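Local coordinates for Non-fluorescent flavoprotein (Photobacterium phosphoreum, PDB 1FVP) that binds flavin mononucleotide carrying a covalently attached myristate and, as a homodimeric relative of bacterial luciferase, may have alkanal monooxygenase activity, at residues N100-N111 with L187-V195. Residues are numbered along the deposited sequence; the frame is centred on the assembly and turned at random.
Sequences NEERLKLLSFYN and LAGKFDNTV. With FMA (6-(3-tetradecanoic acid) flavine mononucleotide), chain D.
L104, R103 and L107 of helix 100-116 gather round the ring of F191, just past the end of helix 178-190. The geometry there fits a Schellman motif with D192 at C-prime, though the position of N193 N is less sure; a type I' turn, F191-T194, then leads to strand 195-199. The tight part of the contact is built round this ring. L104 lies over one face, a CH-pi contact with CG 4.3 Å from the ring centroid and 18° off its normal. R103 meets the ring at its edge instead: its CG sits in the ring plane, 3.5 Å from F191 CZ, and the two side chains cross at about a right angle. Farther along the helix, L107 brings CD1 to 4.0 Å from F191 CD1. F94 of strand 92-94 meets the F191 ring and also touches R103 and L107, which sets this cluster on the sheet. The solvent side is looser: K190 starts toward helix 100-116, but its chain bends twice and leads away, and D192 OD2 lies 3.5 Å from L107 CD1. No hydrogen bond joins the two segments. N193, in the ligand pocket, accepts at OD1 from ribityl O2B of FMA (2.8 Å), while T194 OG1 and T194 N reach F191 O from opposite faces of its carbonyl plane, the hydroxyl at 3.0 Å.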
ATOM      1  N   ASN A 100      21.081   1.115 -11.975  1.00 28.86           N
ATOM      2  CA  ASN A 100      20.442   2.155 -12.795  1.00 27.98           C
ATOM      3  C   ASN A 100      20.417   1.821 -14.280  1.00 28.71           C
ATOM      4  O   ASN A 100      19.519   2.203 -15.042  1.00 28.41           O
ATOM      5  CB  ASN A 100      21.160   3.465 -12.481  1.00 25.62           C
ATOM      6  CG  ASN A 100      20.261   4.613 -12.870  1.00 24.91           C
ATOM      7  OD1 ASN A 100      19.505   5.107 -12.035  1.00 24.38           O
ATOM      8  ND2 ASN A 100      20.381   4.967 -14.140  1.00 25.09           N
ATOM      9  N   GLU A 101      21.436   1.118 -14.727  1.00 30.02           N
ATOM     10  CA  GLU A 101      21.582   0.707 -16.122  1.00 31.48           C
ATOM     11  C   GLU A 101      20.385  -0.162 -16.498  1.00 32.17           C
ATOM     12  O   GLU A 101      19.485   0.285 -17.213  1.00 32.43           O
ATOM     13  CB  GLU A 101      22.846  -0.110 -16.333  1.00 32.60           C
ATOM     14  CG  GLU A 101      23.676   0.206 -17.575  1.00 34.35           C
ATOM     15  CD  GLU A 101      25.050  -0.418 -17.572  1.00 34.86           C
ATOM     16  OE1 GLU A 101      25.192  -1.635 -17.541  1.00 35.76           O
ATOM     17  OE2 GLU A 101      25.926   0.475 -17.596  1.00 34.34           O
ATOM     18  N   GLU A 102      20.400  -1.382 -15.994  1.00 32.78           N
ATOM     19  CA  GLU A 102      19.370  -2.384 -16.206  1.00 32.98           C
ATOM     20  C   GLU A 102      17.980  -1.860 -15.884  1.00 32.31           C
ATOM     21  O   GLU A 102      17.008  -2.165 -16.607  1.00 33.61           O
ATOM     22  CB  GLU A 102      19.582  -3.638 -15.368  1.00 34.75           C
ATOM     23  CG  GLU A 102      18.448  -4.667 -15.372  1.00 37.98           C
ATOM     24  CD  GLU A 102      18.758  -5.856 -14.504  1.00 40.57           C
ATOM     25  OE1 GLU A 102      19.539  -5.766 -13.560  1.00 42.20           O
ATOM     26  OE2 GLU A 102      18.174  -6.916 -14.815  1.00 41.87           O
ATOM     27  N   ARG A 103      17.824  -1.072 -14.850  1.00 30.90           N
ATOM     28  CA  ARG A 103      16.472  -0.566 -14.541  1.00 29.45           C
ATOM     29  C   ARG A 103      16.080   0.429 -15.619  1.00 29.23           C
ATOM     30  O   ARG A 103      14.882   0.782 -15.667  1.00 30.24           O
ATOM     31  CB  ARG A 103      16.331  -0.016 -13.137  1.00 28.11           C
ATOM     32  CG  ARG A 103      16.400   1.472 -12.952  1.00 26.47           C
ATOM     33  CD  ARG A 103      16.044   1.864 -11.569  1.00 26.19           C
ATOM     34  NE  ARG A 103      16.875   1.223 -10.563  1.00 25.07           N
ATOM     35  CZ  ARG A 103      17.408   1.962  -9.571  1.00 25.13           C
ATOM     36  NH1 ARG A 103      17.259   3.274  -9.456  1.00 24.05           N
ATOM     37  NH2 ARG A 103      18.117   1.315  -8.629  1.00 25.17           N
ATOM     38  N   LEU A 104      17.024   0.861 -16.431  1.00 28.72           N
ATOM     39  CA  LEU A 104      16.729   1.831 -17.511  1.00 28.06           C
ATOM     40  C   LEU A 104      16.260   1.077 -18.749  1.00 28.28           C
ATOM     41  O   LEU A 104      15.433   1.600 -19.511  1.00 28.44           O
ATOM     42  CB  LEU A 104      17.877   2.786 -17.715  1.00 27.14           C
ATOM     43  CG  LEU A 104      17.626   4.230 -17.318  1.00 26.46           C
ATOM     44  CD1 LEU A 104      18.932   5.030 -17.303  1.00 26.67           C
ATOM     45  CD2 LEU A 104      16.658   4.786 -18.341  1.00 25.58           C
ATOM     46  N   LYS A 105      16.775  -0.126 -18.876  1.00 28.27           N
ATOM     47  CA  LYS A 105      16.392  -1.034 -19.949  1.00 29.18           C
ATOM     48  C   LYS A 105      14.902  -1.389 -19.815  1.00 29.80           C
ATOM     49  O   LYS A 105      14.285  -1.805 -20.825  1.00 31.16           O
ATOM     50  CB  LYS A 105      17.155  -2.352 -19.878  1.00 28.93           C
ATOM     51  CG  LYS A 105      18.667  -2.177 -19.941  1.00 29.50           C
ATOM     52  CD  LYS A 105      19.387  -3.452 -19.525  1.00 29.64           C
ATOM     53  CE  LYS A 105      19.628  -4.404 -20.680  1.00 29.70           C
ATOM     54  NZ  LYS A 105      20.943  -5.087 -20.482  1.00 30.08           N
ATOM     55  N   LEU A 106      14.323  -1.251 -18.633  1.00 29.38           N
ATOM     56  CA  LEU A 106      12.910  -1.584 -18.406  1.00 28.83           C
ATOM     57  C   LEU A 106      11.964  -0.442 -18.693  1.00 29.04           C
ATOM     58  O   LEU A 106      10.833  -0.803 -19.116  1.00 30.19           O
ATOM     59  CB  LEU A 106      12.731  -2.262 -17.049  1.00 27.23           C
ATOM     60  CG  LEU A 106      13.647  -3.463 -16.850  1.00 26.37           C
ATOM     61  CD1 LEU A 106      14.322  -3.371 -15.501  1.00 26.88           C
ATOM     62  CD2 LEU A 106      12.811  -4.725 -16.904  1.00 26.95           C
ATOM     63  N   LEU A 107      12.310   0.823 -18.533  1.00 28.63           N
ATOM     64  CA  LEU A 107      11.316   1.866 -18.888  1.00 28.16           C
ATOM     65  C   LEU A 107      11.363   1.908 -20.431  1.00 28.48           C
ATOM     66  O   LEU A 107      10.594   2.630 -21.084  1.00 29.08           O
ATOM     67  CB  LEU A 107      11.555   3.223 -18.264  1.00 26.90           C
ATOM     68  CG  LEU A 107      12.110   4.316 -19.167  1.00 26.06           C
ATOM     69  CD1 LEU A 107      11.673   5.707 -18.737  1.00 26.79           C
ATOM     70  CD2 LEU A 107      13.620   4.225 -19.177  1.00 25.25           C
ATOM     71  N   SER A 108      12.311   1.133 -20.945  1.00 28.33           N
ATOM     72  CA  SER A 108      12.479   1.093 -22.405  1.00 28.24           C
ATOM     73  C   SER A 108      11.443   0.176 -23.005  1.00 27.77           C
ATOM     74  O   SER A 108      10.758   0.622 -23.945  1.00 27.84           O
ATOM     75  CB  SER A 108      13.902   0.909 -22.858  1.00 28.94           C
ATOM     76  OG  SER A 108      14.435   2.239 -22.986  1.00 29.93           O
ATOM     77  N   PHE A 109      11.331  -1.018 -22.453  1.00 27.14           N
ATOM     78  CA  PHE A 109      10.287  -1.897 -23.039  1.00 26.64           C
ATOM     79  C   PHE A 109       8.986  -1.082 -22.864  1.00 26.42           C
ATOM     80  O   PHE A 109       8.183  -1.010 -23.811  1.00 26.83           O
ATOM     81  CB  PHE A 109      10.187  -3.251 -22.459  1.00 26.71           C
ATOM     82  CG  PHE A 109      10.873  -4.460 -22.950  1.00 27.27           C
ATOM     83  CD1 PHE A 109      12.223  -4.452 -23.273  1.00 27.82           C
ATOM     84  CD2 PHE A 109      10.163  -5.670 -23.014  1.00 27.76           C
ATOM     85  CE1 PHE A 109      12.858  -5.613 -23.692  1.00 28.61           C
ATOM     86  CE2 PHE A 109      10.783  -6.848 -23.435  1.00 28.46           C
ATOM     87  CZ  PHE A 109      12.147  -6.817 -23.789  1.00 28.40           C
ATOM     88  N   TYR A 110       8.860  -0.479 -21.693  1.00 25.70           N
ATOM     89  CA  TYR A 110       7.636   0.294 -21.408  1.00 25.85           C
ATOM     90  C   TYR A 110       7.407   1.456 -22.356  1.00 26.34           C
ATOM     91  O   TYR A 110       6.408   2.200 -22.253  1.00 26.68           O
ATOM     92  CB  TYR A 110       7.485   0.711 -19.952  1.00 24.12           C
ATOM     93  CG  TYR A 110       6.141   1.278 -19.549  1.00 22.29           C
ATOM     94  CD1 TYR A 110       5.860   2.640 -19.694  1.00 21.20           C
ATOM     95  CD2 TYR A 110       5.168   0.462 -18.979  1.00 21.61           C
ATOM     96  CE1 TYR A 110       4.634   3.163 -19.337  1.00 20.89           C
ATOM     97  CE2 TYR A 110       3.944   0.989 -18.584  1.00 21.44           C
ATOM     98  CZ  TYR A 110       3.675   2.338 -18.764  1.00 21.09           C
ATOM     99  OH  TYR A 110       2.466   2.832 -18.358  1.00 21.22           O
ATOM    100  N   ASN A 111       8.277   1.650 -23.327  1.00 26.48           N
ATOM    101  CA  ASN A 111       7.969   2.788 -24.251  1.00 26.60           C
ATOM    102  C   ASN A 111       7.624   2.113 -25.568  1.00 26.96           C
ATOM    103  O   ASN A 111       6.817   2.619 -26.343  1.00 27.00           O
ATOM    104  CB  ASN A 111       9.079   3.802 -24.144  1.00 26.32           C
ATOM    105  CG  ASN A 111       8.814   4.671 -22.918  1.00 25.51           C
ATOM    106  OD1 ASN A 111       7.801   4.411 -22.251  1.00 24.78           O
ATOM    107  ND2 ASN A 111       9.717   5.617 -22.720  1.00 25.75           N
ATOM    108  N   LEU A 187      19.546  12.191 -12.434  1.00 31.75           N
ATOM    109  CA  LEU A 187      19.051  10.856 -12.702  1.00 30.35           C
ATOM    110  C   LEU A 187      17.619  10.938 -13.240  1.00 30.35           C
ATOM    111  O   LEU A 187      17.254  10.134 -14.126  1.00 30.28           O
ATOM    112  CB  LEU A 187      19.140   9.963 -11.453  1.00 28.54           C
ATOM    113  CG  LEU A 187      18.746   8.510 -11.742  1.00 27.61           C
ATOM    114  CD1 LEU A 187      19.577   7.928 -12.880  1.00 26.08           C
ATOM    115  CD2 LEU A 187      18.920   7.675 -10.489  1.00 27.31           C
ATOM    116  N   ALA A 188      16.885  11.901 -12.670  1.00 29.54           N
ATOM    117  CA  ALA A 188      15.485  12.086 -13.110  1.00 28.58           C
ATOM    118  C   ALA A 188      15.590  12.003 -14.647  1.00 28.31           C
ATOM    119  O   ALA A 188      14.905  11.205 -15.283  1.00 28.19           O
ATOM    120  CB  ALA A 188      14.877  13.380 -12.646  1.00 28.34           C
ATOM    121  N   GLY A 189      16.534  12.793 -15.123  1.00 27.91           N
ATOM    122  CA  GLY A 189      16.923  12.969 -16.505  1.00 27.22           C
ATOM    123  C   GLY A 189      17.064  11.688 -17.305  1.00 27.08           C
ATOM    124  O   GLY A 189      16.418  11.556 -18.376  1.00 27.54           O
ATOM    125  N   LYS A 190      17.870  10.756 -16.814  1.00 26.26           N
ATOM    126  CA  LYS A 190      18.099   9.491 -17.508  1.00 25.61           C
ATOM    127  C   LYS A 190      16.796   8.702 -17.657  1.00 25.19           C
ATOM    128  O   LYS A 190      16.796   7.660 -18.310  1.00 24.60           O
ATOM    129  CB  LYS A 190      19.115   8.588 -16.845  1.00 26.61           C
ATOM    130  CG  LYS A 190      20.240   9.117 -16.006  1.00 26.62           C
ATOM    131  CD  LYS A 190      21.412   9.667 -16.793  1.00 26.89           C
ATOM    132  CE  LYS A 190      21.298  11.186 -16.874  1.00 27.77           C
ATOM    133  NZ  LYS A 190      22.268  11.725 -17.872  1.00 28.75           N
ATOM    134  N   PHE A 191      15.752   9.155 -17.021  1.00 25.30           N
ATOM    135  CA  PHE A 191      14.394   8.618 -16.977  1.00 24.82           C
ATOM    136  C   PHE A 191      13.475   9.628 -17.681  1.00 25.85           C
ATOM    137  O   PHE A 191      12.323   9.886 -17.270  1.00 26.33           O
ATOM    138  CB  PHE A 191      13.896   8.346 -15.546  1.00 22.33           C
ATOM    139  CG  PHE A 191      14.363   7.035 -14.992  1.00 20.80           C
ATOM    140  CD1 PHE A 191      13.734   5.859 -15.358  1.00 20.54           C
ATOM    141  CD2 PHE A 191      15.451   6.962 -14.135  1.00 20.30           C
ATOM    142  CE1 PHE A 191      14.152   4.621 -14.897  1.00 19.96           C
ATOM    143  CE2 PHE A 191      15.894   5.736 -13.652  1.00 20.11           C
ATOM    144  CZ  PHE A 191      15.232   4.559 -14.039  1.00 19.85           C
ATOM    145  N   ASP A 192      14.019  10.230 -18.722  1.00 26.42           N
ATOM    146  CA  ASP A 192      13.307  11.242 -19.512  1.00 27.33           C
ATOM    147  C   ASP A 192      12.565  12.186 -18.552  1.00 26.96           C
ATOM    148  O   ASP A 192      11.574  12.819 -18.983  1.00 27.47           O
ATOM    149  CB  ASP A 192      12.346  10.676 -20.547  1.00 29.15           C
ATOM    150  CG  ASP A 192      12.773   9.443 -21.299  1.00 30.84           C
ATOM    151  OD1 ASP A 192      13.619   9.475 -22.215  1.00 31.12           O
ATOM    152  OD2 ASP A 192      12.191   8.388 -20.933  1.00 32.23           O
ATOM    153  N   ASN A 193      13.033  12.279 -17.331  1.00 26.14           N
ATOM    154  CA  ASN A 193      12.374  13.166 -16.356  1.00 25.90           C
ATOM    155  C   ASN A 193      10.917  12.770 -16.125  1.00 25.36           C
ATOM    156  O   ASN A 193      10.085  13.678 -15.938  1.00 25.01           O
ATOM    157  CB  ASN A 193      12.527  14.603 -16.855  1.00 26.66           C
ATOM    158  CG  ASN A 193      13.571  15.392 -16.099  1.00 27.66           C
ATOM    159  OD1 ASN A 193      13.361  16.605 -15.931  1.00 28.29           O
ATOM    160  ND2 ASN A 193      14.649  14.778 -15.625  1.00 27.39           N
ATOM    161  N   THR A 194      10.644  11.477 -16.111  1.00 24.86           N
ATOM    162  CA  THR A 194       9.288  10.960 -15.910  1.00 24.48           C
ATOM    163  C   THR A 194       9.070  10.206 -14.607  1.00 24.62           C
ATOM    164  O   THR A 194       8.182   9.282 -14.590  1.00 25.79           O
ATOM    165  CB  THR A 194       8.865  10.040 -17.133  1.00 24.35           C
ATOM    166  OG1 THR A 194       9.557   8.753 -17.046  1.00 23.58           O
ATOM    167  CG2 THR A 194       9.128  10.731 -18.476  1.00 25.11           C
ATOM    168  N   VAL A 195       9.802  10.547 -13.540  1.00 22.79           N
ATOM    169  CA  VAL A 195       9.579   9.773 -12.302  1.00 20.55           C
ATOM    170  C   VAL A 195       9.406  10.697 -11.103  1.00 20.13           C
ATOM    171  O   VAL A 195       9.870  11.829 -11.175  1.00 20.55           O
ATOM    172  CB  VAL A 195      10.767   8.831 -12.068  1.00 19.74           C
ATOM    173  CG1 VAL A 195      10.865   7.673 -13.026  1.00 19.63           C
ATOM    174  CG2 VAL A 195      12.033   9.678 -12.027  1.00 19.75           C
TER
HETATM  175  N1  FMA D 233      12.746  19.872 -13.137  1.00 60.48           N
HETATM  176  C2  FMA D 233      11.421  19.784 -13.005  1.00 60.72           C
HETATM  177  O2  FMA D 233      10.604  19.709 -13.843  1.00 61.31           O
HETATM  178  N3  FMA D 233      10.843  19.769 -11.668  1.00 60.32           N
HETATM  179  C4  FMA D 233      11.625  19.847 -10.573  1.00 60.08           C
HETATM  180  O4  FMA D 233      11.097  19.838  -9.482  1.00 60.17           O
HETATM  181  C4A FMA D 233      13.041  19.946 -10.738  1.00 59.98           C
HETATM  182  N5  FMA D 233      13.889  20.028  -9.744  1.00 59.61           N
HETATM  183  C5A FMA D 233      15.225  20.127  -9.835  1.00 59.09           C
HETATM  184  C6  FMA D 233      16.050  20.208  -8.717  1.00 58.14           C
HETATM  185  C7  FMA D 233      17.405  20.305  -8.915  1.00 58.58           C
HETATM  186  C7M FMA D 233      18.437  20.394  -7.737  1.00 58.82           C
HETATM  187  C8  FMA D 233      17.978  20.331 -10.240  1.00 58.87           C
HETATM  188  C8M FMA D 233      19.444  20.438 -10.504  1.00 58.53           C
HETATM  189  C9  FMA D 233      17.130  20.252 -11.324  1.00 59.24           C
HETATM  190  C9A FMA D 233      15.776  20.144 -11.194  1.00 59.43           C
HETATM  191  N10 FMA D 233      14.872  20.053 -12.244  1.00 59.88           N
HETATM  192  C10 FMA D 233      13.547  19.962 -12.136  1.00 60.07           C
HETATM  193  C1B FMA D 233      15.393  20.060 -13.682  1.00 60.34           C
HETATM  194  C2B FMA D 233      14.475  19.288 -14.725  1.00 61.21           C
HETATM  195  O2B FMA D 233      15.421  18.441 -15.350  1.00 61.05           O
HETATM  196  C3B FMA D 233      13.830  20.286 -15.660  1.00 62.19           C
HETATM  197  O3' FMA D 233      13.790  21.558 -15.097  1.00 62.26           O
HETATM  198  C4B FMA D 233      12.423  19.922 -16.148  1.00 63.13           C
HETATM  199  O4' FMA D 233      12.428  18.616 -16.827  1.00 62.91           O
HETATM  200  C5B FMA D 233      11.905  20.983 -17.159  1.00 64.30           C
HETATM  201  O5' FMA D 233      11.597  20.210 -18.465  1.00 65.69           O
HETATM  202  P   FMA D 233      12.068  20.546 -19.936  1.00 66.69           P
HETATM  203  O1P FMA D 233      11.268  21.873 -20.181  1.00 66.42           O
HETATM  204  O2P FMA D 233      13.502  20.757 -19.905  1.00 66.35           O
HETATM  205  O3P FMA D 233      11.797  19.449 -20.730  1.00 66.81           O
HETATM  206  C1' FMA D 233      14.753  21.928  -5.749  0.92 56.81           C
HETATM  207  O1' FMA D 233      16.007  22.019  -5.462  0.84 56.91           O
HETATM  208  O2' FMA D 233      13.967  22.744  -5.259  0.69 56.83           O
HETATM  209  C2' FMA D 233      14.515  21.356  -7.107  0.94 56.80           C
HETATM  210  C3' FMA D 233      15.417  20.147  -7.389  0.98 56.83           C
HETATM  211  C4' FMA D 233      14.642  18.903  -7.077  1.00 55.71           C
HETATM  212  C5' FMA D 233      14.771  18.250  -5.722  1.00 54.27           C
HETATM  213  C6' FMA D 233      14.926  16.751  -5.790  1.00 52.90           C
HETATM  214  C7' FMA D 233      14.415  16.051  -4.539  1.00 51.63           C
HETATM  215  C8' FMA D 233      15.402  15.284  -3.765  1.00 50.39           C
HETATM  216  C9' FMA D 233      15.599  13.804  -4.046  1.00 49.40           C
HETATM  217  C11 FMA D 233      16.860  13.246  -3.461  1.00 48.72           C
HETATM  218  C12 FMA D 233      17.379  13.660  -2.134  1.00 48.26           C
HETATM  219  C13 FMA D 233      18.573  12.977  -1.554  1.00 47.59           C
HETATM  220  C14 FMA D 233      19.009  13.403  -0.189  1.00 47.07           C
HETATM  221  C15 FMA D 233      19.007  14.887   0.046  1.00 46.97           C